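Local coordinates for cell division inhibitor SulA (Pseudomonas aeruginosa, PDB 1OFU), which probably halts cell division during the SOS response by binding FtsZ one to one and blocking its polymerization, at residues L7-L12 with T18-I23; P22-L27 with E48-A53; D32-T37 with G109-L114; L63-N68 with L72-E77. One frame throughout, in Å; residues are numbered along the deposited sequence.

Contact 1. Residues L7-L12 with T18-I23; sequences LSLSGL and TLLAPI
Leu7 and Leu9 of strand 4-10 meet Leu19, Leu20 and Ile23 of the helix that follows it, and the side-chain packing across the contact is apolar. Leu9 works as a fork. With its CG anti to the carbonyl carbon (chi1 -71°), it sends Leu9 CD2 against Leu19 CB at 4.1 Å, while Leu9 CD1 lies 4.1 Å from Leu20 CB, the side chains of Leu9 and Leu20 crossing at about a right angle. The Leu7-Ile23 meeting is tighter. Leu7 and the extended Ile23 chain (chi2 175°) reach for each other tip to tip, and Leu7 CD1 lies 3.2 Å from Ile23 CD1, closer than an ordinary methyl contact.

Backbone bonding takes over at the strand's two edges. Leu7 and Leu9 pair with strand 112-118 of the same chain, and residues 7-10 pair antiparallel with a strand of the second subunit, so the sheet continues through the dimer interface. The side chain of Ile23 packs on Ile23 of that subunit.

Helix and strand run nearly antiparallel, their short axes 153° apart and 10.0 Å from each other at closest. This is the beta-alpha unit of a layered alpha/beta fold, in which a helix doubles back over the parallel sheet.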
# COMPACT_ATOMS: atom_id res chain seq x y z
N LEU D 7 13.65 -9.33 3.96
CA LEU D 7 13.04 -8.33 4.80
C LEU D 7 12.93 -8.87 6.21
O LEU D 7 12.41 -9.97 6.44
CB LEU D 7 11.65 -7.97 4.26
CG LEU D 7 10.88 -6.93 5.08
CD1 LEU D 7 9.93 -6.18 4.17
CD2 LEU D 7 10.14 -7.59 6.21
N SER D 8 13.45 -8.10 7.17
CA SER D 8 13.40 -8.50 8.56
C SER D 8 12.62 -7.46 9.34
O SER D 8 12.78 -6.26 9.13
CB SER D 8 14.81 -8.61 9.12
OG SER D 8 15.62 -9.39 8.25
N LEU D 9 11.76 -7.93 10.24
CA LEU D 9 10.95 -7.05 11.06
C LEU D 9 11.13 -7.47 12.51
O LEU D 9 10.96 -8.64 12.86
CB LEU D 9 9.48 -7.17 10.68
CG LEU D 9 9.05 -6.58 9.33
CD1 LEU D 9 7.65 -7.07 8.99
CD2 LEU D 9 9.09 -5.06 9.41
N SER D 10 11.50 -6.51 13.35
CA SER D 10 11.72 -6.77 14.76
C SER D 10 10.85 -5.82 15.58
O SER D 10 10.70 -4.65 15.25
CB SER D 10 13.19 -6.56 15.11
OG SER D 10 13.39 -6.65 16.50
N GLY D 11 10.29 -6.35 16.66
CA GLY D 11 9.43 -5.55 17.53
C GLY D 11 8.32 -6.45 18.04
O GLY D 11 8.43 -7.68 17.97
N LEU D 12 7.25 -5.86 18.55
CA LEU D 12 6.15 -6.64 19.06
C LEU D 12 5.52 -7.39 17.88
O LEU D 12 5.41 -6.84 16.78
CB LEU D 12 5.12 -5.74 19.73
CG LEU D 12 5.48 -5.13 21.10
CD1 LEU D 12 5.55 -6.23 22.14
CD2 LEU D 12 6.80 -4.39 21.02
N THR D 18 1.40 -5.81 11.23
CA THR D 18 0.80 -4.64 10.60
C THR D 18 1.77 -3.93 9.64
O THR D 18 1.35 -3.31 8.67
CB THR D 18 0.26 -3.65 11.67
OG1 THR D 18 -0.74 -2.81 11.07
CG2 THR D 18 1.37 -2.77 12.21
N LEU D 19 3.07 -4.03 9.91
CA LEU D 19 4.06 -3.41 9.03
C LEU D 19 4.23 -4.26 7.77
O LEU D 19 4.60 -3.75 6.71
CB LEU D 19 5.41 -3.26 9.74
CG LEU D 19 5.52 -2.11 10.76
CD1 LEU D 19 6.82 -2.25 11.55
CD2 LEU D 19 5.46 -0.77 10.03
N LEU D 20 3.95 -5.56 7.89
CA LEU D 20 4.08 -6.49 6.77
C LEU D 20 2.96 -6.31 5.74
O LEU D 20 3.19 -6.31 4.54
CB LEU D 20 4.05 -7.93 7.29
CG LEU D 20 4.18 -9.10 6.31
CD1 LEU D 20 5.59 -9.12 5.73
CD2 LEU D 20 3.90 -10.41 7.03
N ALA D 21 1.74 -6.15 6.26
CA ALA D 21 0.54 -6.01 5.45
C ALA D 21 0.61 -5.16 4.18
O ALA D 21 0.22 -5.62 3.10
CB ALA D 21 -0.61 -5.52 6.33
N PRO D 22 1.09 -3.91 4.28
CA PRO D 22 1.17 -3.07 3.08
C PRO D 22 2.05 -3.62 1.96
O PRO D 22 1.78 -3.38 0.79
CB PRO D 22 1.65 -1.72 3.62
CG PRO D 22 2.35 -2.07 4.89
CD PRO D 22 1.49 -3.15 5.48
N ILE D 23 3.09 -4.36 2.33
CA ILE D 23 3.99 -4.93 1.33
C ILE D 23 3.33 -6.11 0.63
O ILE D 23 3.39 -6.24 -0.59
CB ILE D 23 5.30 -5.38 2.00
CG1 ILE D 23 6.05 -4.16 2.53
CG2 ILE D 23 6.15 -6.16 1.01
CD1 ILE D 23 7.30 -4.49 3.30

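Contact 2. Residues P22-L27 with E48-A53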
# COMPACT_ATOMS: atom_id res chain seq x y z
N PRO D 22 1.09 -3.91 4.28
CA PRO D 22 1.17 -3.07 3.08
C PRO D 22 2.05 -3.62 1.96
O PRO D 22 1.78 -3.38 0.79
CB PRO D 22 1.65 -1.72 3.62
CG PRO D 22 2.35 -2.07 4.89
CD PRO D 22 1.49 -3.15 5.48
N ILE D 23 3.09 -4.36 2.33
CA ILE D 23 3.99 -4.93 1.33
C ILE D 23 3.33 -6.11 0.63
O ILE D 23 3.39 -6.24 -0.59
CB ILE D 23 5.30 -5.38 2.00
CG1 ILE D 23 6.05 -4.16 2.53
CG2 ILE D 23 6.15 -6.16 1.01
CD1 ILE D 23 7.30 -4.49 3.30
N LEU D 24 2.69 -6.97 1.42
CA LEU D 24 2.01 -8.13 0.87
C LEU D 24 0.83 -7.65 0.04
O LEU D 24 0.55 -8.18 -1.02
CB LEU D 24 1.51 -9.04 1.99
CG LEU D 24 2.61 -9.81 2.72
CD1 LEU D 24 1.97 -10.83 3.66
CD2 LEU D 24 3.49 -10.52 1.70
N ARG D 25 0.14 -6.63 0.54
CA ARG D 25 -1.00 -6.06 -0.14
C ARG D 25 -0.54 -5.52 -1.51
O ARG D 25 -1.11 -5.84 -2.55
CB ARG D 25 -1.59 -4.95 0.74
CG ARG D 25 -2.87 -4.29 0.27
CD ARG D 25 -3.64 -3.76 1.49
NE ARG D 25 -2.80 -2.98 2.41
CZ ARG D 25 -2.80 -3.13 3.73
NH1 ARG D 25 -2.00 -2.38 4.48
NH2 ARG D 25 -3.58 -4.02 4.33
N GLU D 26 0.53 -4.73 -1.49
CA GLU D 26 1.10 -4.16 -2.70
C GLU D 26 1.53 -5.26 -3.66
O GLU D 26 1.21 -5.24 -4.85
CB GLU D 26 2.31 -3.28 -2.33
CG GLU D 26 3.06 -2.69 -3.51
CD GLU D 26 2.43 -1.41 -4.03
OE1 GLU D 26 2.91 -0.89 -5.07
OE2 GLU D 26 1.47 -0.91 -3.41
N LEU D 27 2.28 -6.23 -3.15
CA LEU D 27 2.74 -7.34 -3.97
C LEU D 27 1.58 -8.09 -4.63
O LEU D 27 1.66 -8.48 -5.79
CB LEU D 27 3.57 -8.32 -3.14
CG LEU D 27 4.97 -7.84 -2.79
CD1 LEU D 27 5.65 -8.87 -1.89
CD2 LEU D 27 5.77 -7.64 -4.08
N GLU D 48 -7.64 -15.85 6.97
CA GLU D 48 -8.46 -14.74 7.43
C GLU D 48 -7.65 -13.46 7.58
O GLU D 48 -8.11 -12.38 7.21
CB GLU D 48 -9.13 -15.07 8.77
CG GLU D 48 -10.64 -15.24 8.64
CD GLU D 48 -11.29 -14.08 7.89
OE1 GLU D 48 -11.22 -12.94 8.39
OE2 GLU D 48 -11.86 -14.31 6.81
N TRP D 49 -6.45 -13.58 8.13
CA TRP D 49 -5.60 -12.40 8.30
C TRP D 49 -5.28 -11.83 6.92
O TRP D 49 -5.35 -10.62 6.72
CB TRP D 49 -4.28 -12.77 9.00
CG TRP D 49 -3.39 -11.57 9.22
CD1 TRP D 49 -3.41 -10.72 10.29
CD2 TRP D 49 -2.40 -11.05 8.32
NE1 TRP D 49 -2.49 -9.71 10.12
CE2 TRP D 49 -1.86 -9.89 8.92
CE3 TRP D 49 -1.92 -11.46 7.07
CZ2 TRP D 49 -0.85 -9.13 8.30
CZ3 TRP D 49 -0.92 -10.70 6.46
CH2 TRP D 49 -0.40 -9.55 7.08
N LEU D 50 -4.95 -12.71 5.98
CA LEU D 50 -4.60 -12.30 4.63
C LEU D 50 -5.73 -11.57 3.92
O LEU D 50 -5.51 -10.61 3.18
CB LEU D 50 -4.16 -13.52 3.81
CG LEU D 50 -2.81 -14.10 4.25
CD1 LEU D 50 -2.57 -15.44 3.57
CD2 LEU D 50 -1.70 -13.12 3.91
N ARG D 51 -6.96 -12.04 4.15
CA ARG D 51 -8.12 -11.40 3.55
C ARG D 51 -8.35 -10.06 4.23
O ARG D 51 -8.65 -9.07 3.56
CB ARG D 51 -9.36 -12.29 3.69
CG ARG D 51 -9.34 -13.53 2.79
CD ARG D 51 -10.75 -14.08 2.59
NE ARG D 51 -11.29 -14.74 3.77
CZ ARG D 51 -10.88 -15.91 4.23
NH1 ARG D 51 -11.43 -16.44 5.32
NH2 ARG D 51 -9.92 -16.58 3.60
N ARG D 52 -8.21 -10.02 5.56
CA ARG D 52 -8.40 -8.77 6.29
C ARG D 52 -7.30 -7.77 5.94
O ARG D 52 -7.51 -6.56 6.01
CB ARG D 52 -8.42 -9.01 7.80
CG ARG D 52 -9.68 -9.69 8.32
CD ARG D 52 -9.94 -9.31 9.77
NE ARG D 52 -11.18 -9.90 10.28
CZ ARG D 52 -11.32 -11.17 10.63
NH1 ARG D 52 -10.29 -12.01 10.53
NH2 ARG D 52 -12.49 -11.62 11.07
N ALA D 53 -6.12 -8.27 5.59
CA ALA D 53 -5.02 -7.39 5.22
C ALA D 53 -5.32 -6.76 3.85
O ALA D 53 -4.54 -5.96 3.34
CB ALA D 53 -3.72 -8.16 5.16
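An exceptionally short hydrogen bond joins Arg25 to Ala53: Arg25 NH2 is modelled 2.4 Å from Ala53 O, so its length is doubtful. The acceptor lies at the edge of the guanidinium, near its plane. Arg25 gets there by bending, since a chain extended through chi1 and chi2 turns at chi3 (48°) and curls its CD and guanidinium round the carbonyl. The other terminal nitrogen, NH1, makes a salt bridge to Glu26 of the second subunit, so one side chain serves both the fold and the dimer.

Beside this polar link runs an apolar one. Leu24 CD1 comes to the edge of the Trp49 ring, 4.0 Å from Trp49 CZ3, the two side chains crossing at about a right angle. The same methyl reaches Leu50 CD2 at 4.3 Å. Ala53 CB lies over one face of the indole, toward its rim, and Leu55 adds to the packing around Leu24, Arg25 and Leu50.

Because Ala53 immediately follows helix 47-52, its carbonyl sits at the helix's C-terminal end, where the helix dipole probably favours a positively charged donor. The arrangement is that of two neighbouring helices of an alpha/beta fold, 13-28 and 47-52, packed on the same face of the sheet and joined through a helix terminus.

Contact 3. Residues D32-T37 with G109-L114; sequences DARWLT and GQAQSL
Arg34 reaches the carbonyls of Gly109 and Gln110 through two turns in its chain: chi1 of -75° sets CG anti to the carbonyl carbon, and a bend at chi3 (-71°) swings the guanidinium so that its edge faces the other segment. Both acceptors lie close to the guanidinium plane. Arg34 NH1 gives an almost straight bond (174°) to Gln110 O at 2.8 Å, approaching from a direction tilted out of the carbonyl plane. Arg34 NH2 meets Gly109 O at 3.1 Å, nearly along the C=O axis.

These carbonyls lie where helix 96-109 gives way to strand 112-118, and Gln110, with its positive phi, closes a Schellman motif there. Strands 35-39 and 112-118 flank strand 84-89 in the parallel sheet, so the arginine spans the approach to that central strand and also bonds, through NH2, to Gly82 O just ahead of it.

Asp32 helps to fix the rotation of the guanidinium. Gripped side-on, its OD1 accepts from Arg34 NE at 2.8 Å and from Arg34 NH1 at 2.6 Å in a salt bridge. An inverse gamma turn centred on Ala33 brings the two residues together, with Arg34 N bonded to Asp32 O.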
# COMPACT_ATOMS: atom_id res chain seq x y z
N ASP D 32 2.68 -7.37 -13.11
CA ASP D 32 3.08 -8.61 -13.77
C ASP D 32 1.98 -9.65 -13.55
O ASP D 32 1.76 -10.10 -12.42
CB ASP D 32 4.41 -9.12 -13.19
CG ASP D 32 4.84 -10.45 -13.80
OD1 ASP D 32 5.98 -10.90 -13.52
OD2 ASP D 32 4.04 -11.06 -14.54
N ALA D 33 1.29 -10.02 -14.62
CA ALA D 33 0.18 -10.98 -14.58
C ALA D 33 0.54 -12.39 -14.12
O ALA D 33 0.34 -13.37 -14.85
CB ALA D 33 -0.51 -11.03 -15.94
N ARG D 34 1.07 -12.50 -12.91
CA ARG D 34 1.44 -13.79 -12.35
C ARG D 34 1.04 -13.83 -10.88
O ARG D 34 0.54 -12.84 -10.34
CB ARG D 34 2.94 -14.03 -12.50
CG ARG D 34 3.37 -14.38 -13.91
CD ARG D 34 4.82 -14.82 -13.95
NE ARG D 34 5.73 -13.70 -13.73
CZ ARG D 34 7.05 -13.83 -13.65
NH1 ARG D 34 7.81 -12.76 -13.45
NH2 ARG D 34 7.62 -15.02 -13.75
N TRP D 35 1.26 -14.97 -10.25
CA TRP D 35 0.90 -15.14 -8.86
C TRP D 35 1.88 -14.52 -7.88
O TRP D 35 3.04 -14.27 -8.19
CB TRP D 35 0.85 -16.62 -8.46
CG TRP D 35 -0.13 -17.51 -9.14
CD1 TRP D 35 0.15 -18.55 -9.98
CD2 TRP D 35 -1.54 -17.56 -8.91
NE1 TRP D 35 -0.99 -19.24 -10.29
CE2 TRP D 35 -2.05 -18.65 -9.65
CE3 TRP D 35 -2.43 -16.78 -8.16
CZ2 TRP D 35 -3.41 -18.99 -9.65
CZ3 TRP D 35 -3.78 -17.11 -8.16
CH2 TRP D 35 -4.25 -18.21 -8.90
N LEU D 36 1.36 -14.31 -6.68
CA LEU D 36 2.16 -13.87 -5.55
C LEU D 36 2.09 -15.20 -4.80
O LEU D 36 1.01 -15.63 -4.40
CB LEU D 36 1.45 -12.79 -4.73
CG LEU D 36 2.07 -12.66 -3.32
CD1 LEU D 36 3.56 -12.40 -3.45
CD2 LEU D 36 1.39 -11.55 -2.54
N THR D 37 3.22 -15.88 -4.65
CA THR D 37 3.19 -17.14 -3.93
C THR D 37 3.87 -17.02 -2.59
O THR D 37 5.02 -16.58 -2.49
CB THR D 37 3.87 -18.26 -4.75
OG1 THR D 37 3.13 -18.45 -5.95
CG2 THR D 37 3.90 -19.56 -3.96
N GLY D 109 13.28 -18.44 -13.28
CA GLY D 109 11.88 -18.13 -13.47
C GLY D 109 11.56 -16.69 -13.79
O GLY D 109 10.39 -16.33 -13.95
N GLN D 110 12.60 -15.86 -13.91
CA GLN D 110 12.42 -14.43 -14.18
C GLN D 110 11.48 -13.88 -13.12
O GLN D 110 10.55 -13.13 -13.41
CB GLN D 110 11.80 -14.20 -15.56
CG GLN D 110 12.79 -14.20 -16.72
CD GLN D 110 13.18 -15.60 -17.15
OE1 GLN D 110 12.35 -16.38 -17.62
NE2 GLN D 110 14.46 -15.92 -17.00
N ALA D 111 11.74 -14.26 -11.87
CA ALA D 111 10.91 -13.83 -10.76
C ALA D 111 11.73 -13.33 -9.57
O ALA D 111 12.95 -13.41 -9.57
CB ALA D 111 10.02 -14.99 -10.32
N GLN D 112 11.03 -12.82 -8.56
CA GLN D 112 11.69 -12.29 -7.37
C GLN D 112 11.55 -13.21 -6.17
O GLN D 112 10.47 -13.70 -5.86
CB GLN D 112 11.12 -10.92 -7.01
CG GLN D 112 11.46 -9.80 -7.99
CD GLN D 112 12.95 -9.65 -8.21
OE1 GLN D 112 13.76 -9.85 -7.31
NE2 GLN D 112 13.32 -9.26 -9.43
N SER D 113 12.66 -13.45 -5.49
CA SER D 113 12.64 -14.27 -4.29
C SER D 113 12.72 -13.30 -3.10
O SER D 113 13.64 -12.48 -3.02
CB SER D 113 13.84 -15.23 -4.28
OG SER D 113 13.96 -15.87 -3.03
N LEU D 114 11.75 -13.39 -2.20
CA LEU D 114 11.73 -12.52 -1.03
C LEU D 114 11.58 -13.35 0.23
O LEU D 114 10.60 -14.07 0.40
CB LEU D 114 10.56 -11.53 -1.12
CG LEU D 114 10.27 -10.64 0.10
CD1 LEU D 114 11.45 -9.70 0.36
CD2 LEU D 114 9.00 -9.84 -0.13

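Contact 4. Residues L63-N68 with L72-E77; sequences LQAKDN and LALSCE
Leu74 is the side chain that fills the angle between Leu63, Gln64 and Ala65 and the helix that follows them. Its CB leaves the helix toward the loop, and CG then divides the work between two methyls; chi1, at -148°, is well off a staggered value. Leu74 CD1 is the busier branch. It lies 3.3 Å from Gln64 O, a close approach of a methyl to a backbone carbonyl, and packs against Leu63 CB at 4.0 Å and more loosely against Ala65 CB at 4.4 Å. The other methyl, Leu74 CD2, turns to the end of Leu63 and meets Leu63 CD1 at 3.7 Å, the two leucines crossing at about a right angle. Beyond the loop, Leu74 also touches Ile39 of strand 35-39.

This is the turn from strand 60-63 into helix 68-80, the first half of a beta-alpha-beta crossover that goes on to strand 84-89. Residues 64-66 belong to the FtsZ-binding region, and Leu63 packs on an apolar side chain of the other protein in the assembly, consistent with FtsZ.

Farther along, the helix starts under a side-chain cap. Asp67 is the N-cap residue, and its OD1 accepts from Ala70 N. The first turn closes with Leu72 N bonded to Asn68 O at 2.8 Å. In the loop itself, Gln64 folds back so that Gln64 OE1 takes a weak bond from Ala65 N at 3.5 Å.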
# COMPACT_ATOMS: atom_id res chain seq x y z
N LEU D 63 1.08 -21.83 -0.19
CA LEU D 63 1.45 -23.24 -0.14
C LEU D 63 2.07 -23.59 1.20
O LEU D 63 2.74 -22.77 1.82
CB LEU D 63 2.46 -23.56 -1.24
CG LEU D 63 2.15 -23.06 -2.65
CD1 LEU D 63 3.24 -23.53 -3.60
CD2 LEU D 63 0.78 -23.56 -3.11
N GLN D 64 1.85 -24.82 1.65
CA GLN D 64 2.41 -25.28 2.91
C GLN D 64 3.59 -26.21 2.71
O GLN D 64 3.80 -26.73 1.61
CB GLN D 64 1.33 -25.98 3.75
CG GLN D 64 0.50 -25.03 4.59
CD GLN D 64 1.37 -24.07 5.39
OE1 GLN D 64 2.41 -24.46 5.93
NE2 GLN D 64 0.94 -22.81 5.47
N ALA D 65 4.36 -26.40 3.77
CA ALA D 65 5.53 -27.27 3.76
C ALA D 65 5.72 -27.78 5.18
O ALA D 65 5.46 -27.05 6.14
CB ALA D 65 6.75 -26.49 3.31
N LYS D 66 6.18 -29.02 5.33
CA LYS D 66 6.37 -29.61 6.65
C LYS D 66 7.48 -28.98 7.49
O LYS D 66 7.36 -28.87 8.71
CB LYS D 66 6.61 -31.12 6.53
CG LYS D 66 7.79 -31.51 5.67
CD LYS D 66 8.06 -33.01 5.74
CE LYS D 66 6.86 -33.82 5.27
NZ LYS D 66 7.12 -35.28 5.32
N ASP D 67 8.57 -28.57 6.84
CA ASP D 67 9.67 -27.95 7.57
C ASP D 67 10.53 -27.04 6.70
O ASP D 67 10.37 -27.00 5.48
CB ASP D 67 10.55 -29.01 8.26
CG ASP D 67 11.18 -29.98 7.27
OD1 ASP D 67 11.43 -29.59 6.11
OD2 ASP D 67 11.44 -31.14 7.68
N ASN D 68 11.45 -26.33 7.34
CA ASN D 68 12.34 -25.40 6.65
C ASN D 68 12.98 -25.99 5.41
O ASN D 68 13.00 -25.36 4.35
CB ASN D 68 13.41 -24.90 7.62
CG ASN D 68 12.88 -23.88 8.60
OD1 ASN D 68 12.61 -22.74 8.25
ND2 ASN D 68 12.71 -24.30 9.85
N LEU D 72 12.23 -24.64 1.75
CA LEU D 72 13.33 -24.16 0.92
C LEU D 72 13.25 -24.78 -0.47
O LEU D 72 13.40 -24.10 -1.49
CB LEU D 72 14.68 -24.51 1.56
CG LEU D 72 15.91 -23.67 1.21
CD1 LEU D 72 17.15 -24.51 1.51
CD2 LEU D 72 15.91 -23.25 -0.24
N ALA D 73 13.03 -26.09 -0.52
CA ALA D 73 12.93 -26.78 -1.80
C ALA D 73 11.67 -26.32 -2.53
O ALA D 73 11.69 -26.10 -3.74
CB ALA D 73 12.90 -28.30 -1.59
N LEU D 74 10.57 -26.17 -1.79
CA LEU D 74 9.33 -25.73 -2.41
C LEU D 74 9.48 -24.31 -2.94
O LEU D 74 8.96 -23.99 -4.01
CB LEU D 74 8.18 -25.78 -1.39
CG LEU D 74 6.79 -26.10 -1.97
CD1 LEU D 74 5.73 -25.89 -0.91
CD2 LEU D 74 6.49 -25.23 -3.17
N SER D 75 10.20 -23.45 -2.21
CA SER D 75 10.41 -22.07 -2.64
C SER D 75 11.17 -22.00 -3.96
O SER D 75 10.78 -21.30 -4.89
CB SER D 75 11.16 -21.27 -1.58
OG SER D 75 10.42 -21.18 -0.37
N CYS D 76 12.27 -22.75 -4.05
CA CYS D 76 13.08 -22.75 -5.26
C CYS D 76 12.28 -23.28 -6.44
O CYS D 76 12.40 -22.78 -7.56
CB CYS D 76 14.33 -23.60 -5.07
SG CYS D 76 15.46 -23.02 -3.78
N GLU D 77 11.46 -24.29 -6.18
CA GLU D 77 10.65 -24.89 -7.23
C GLU D 77 9.64 -23.91 -7.80
O GLU D 77 9.53 -23.76 -9.02
CB GLU D 77 9.93 -26.13 -6.68
CG GLU D 77 9.55 -27.12 -7.75
CD GLU D 77 10.76 -27.60 -8.54
OE1 GLU D 77 11.68 -28.18 -7.93
OE2 GLU D 77 10.78 -27.38 -9.78

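How the contacts relate
From the N terminus, contact 1 closes first, a short loop that folds helix 13-28 back on strand 4-10, outermost within this chain. Contact 2 begins on that helix where contact 1 ends, sharing Pro22 and Ile23, and joins it to helix 47-52. Before contact 2 closes, contact 3 opens just before strand 35-39, so the two cross; it closes last, just ahead of strand 112-118. Contact 4 lies wholly within its span, at the turn from strand 60-63 into helix 68-80. Packing links them: Leu27 of contact 2 touches Leu36 and Leu114 of contact 3, whose Thr37 meets Leu63 of contact 4. Contacts 1 and 4 stand on opposite sides of the chain's centre.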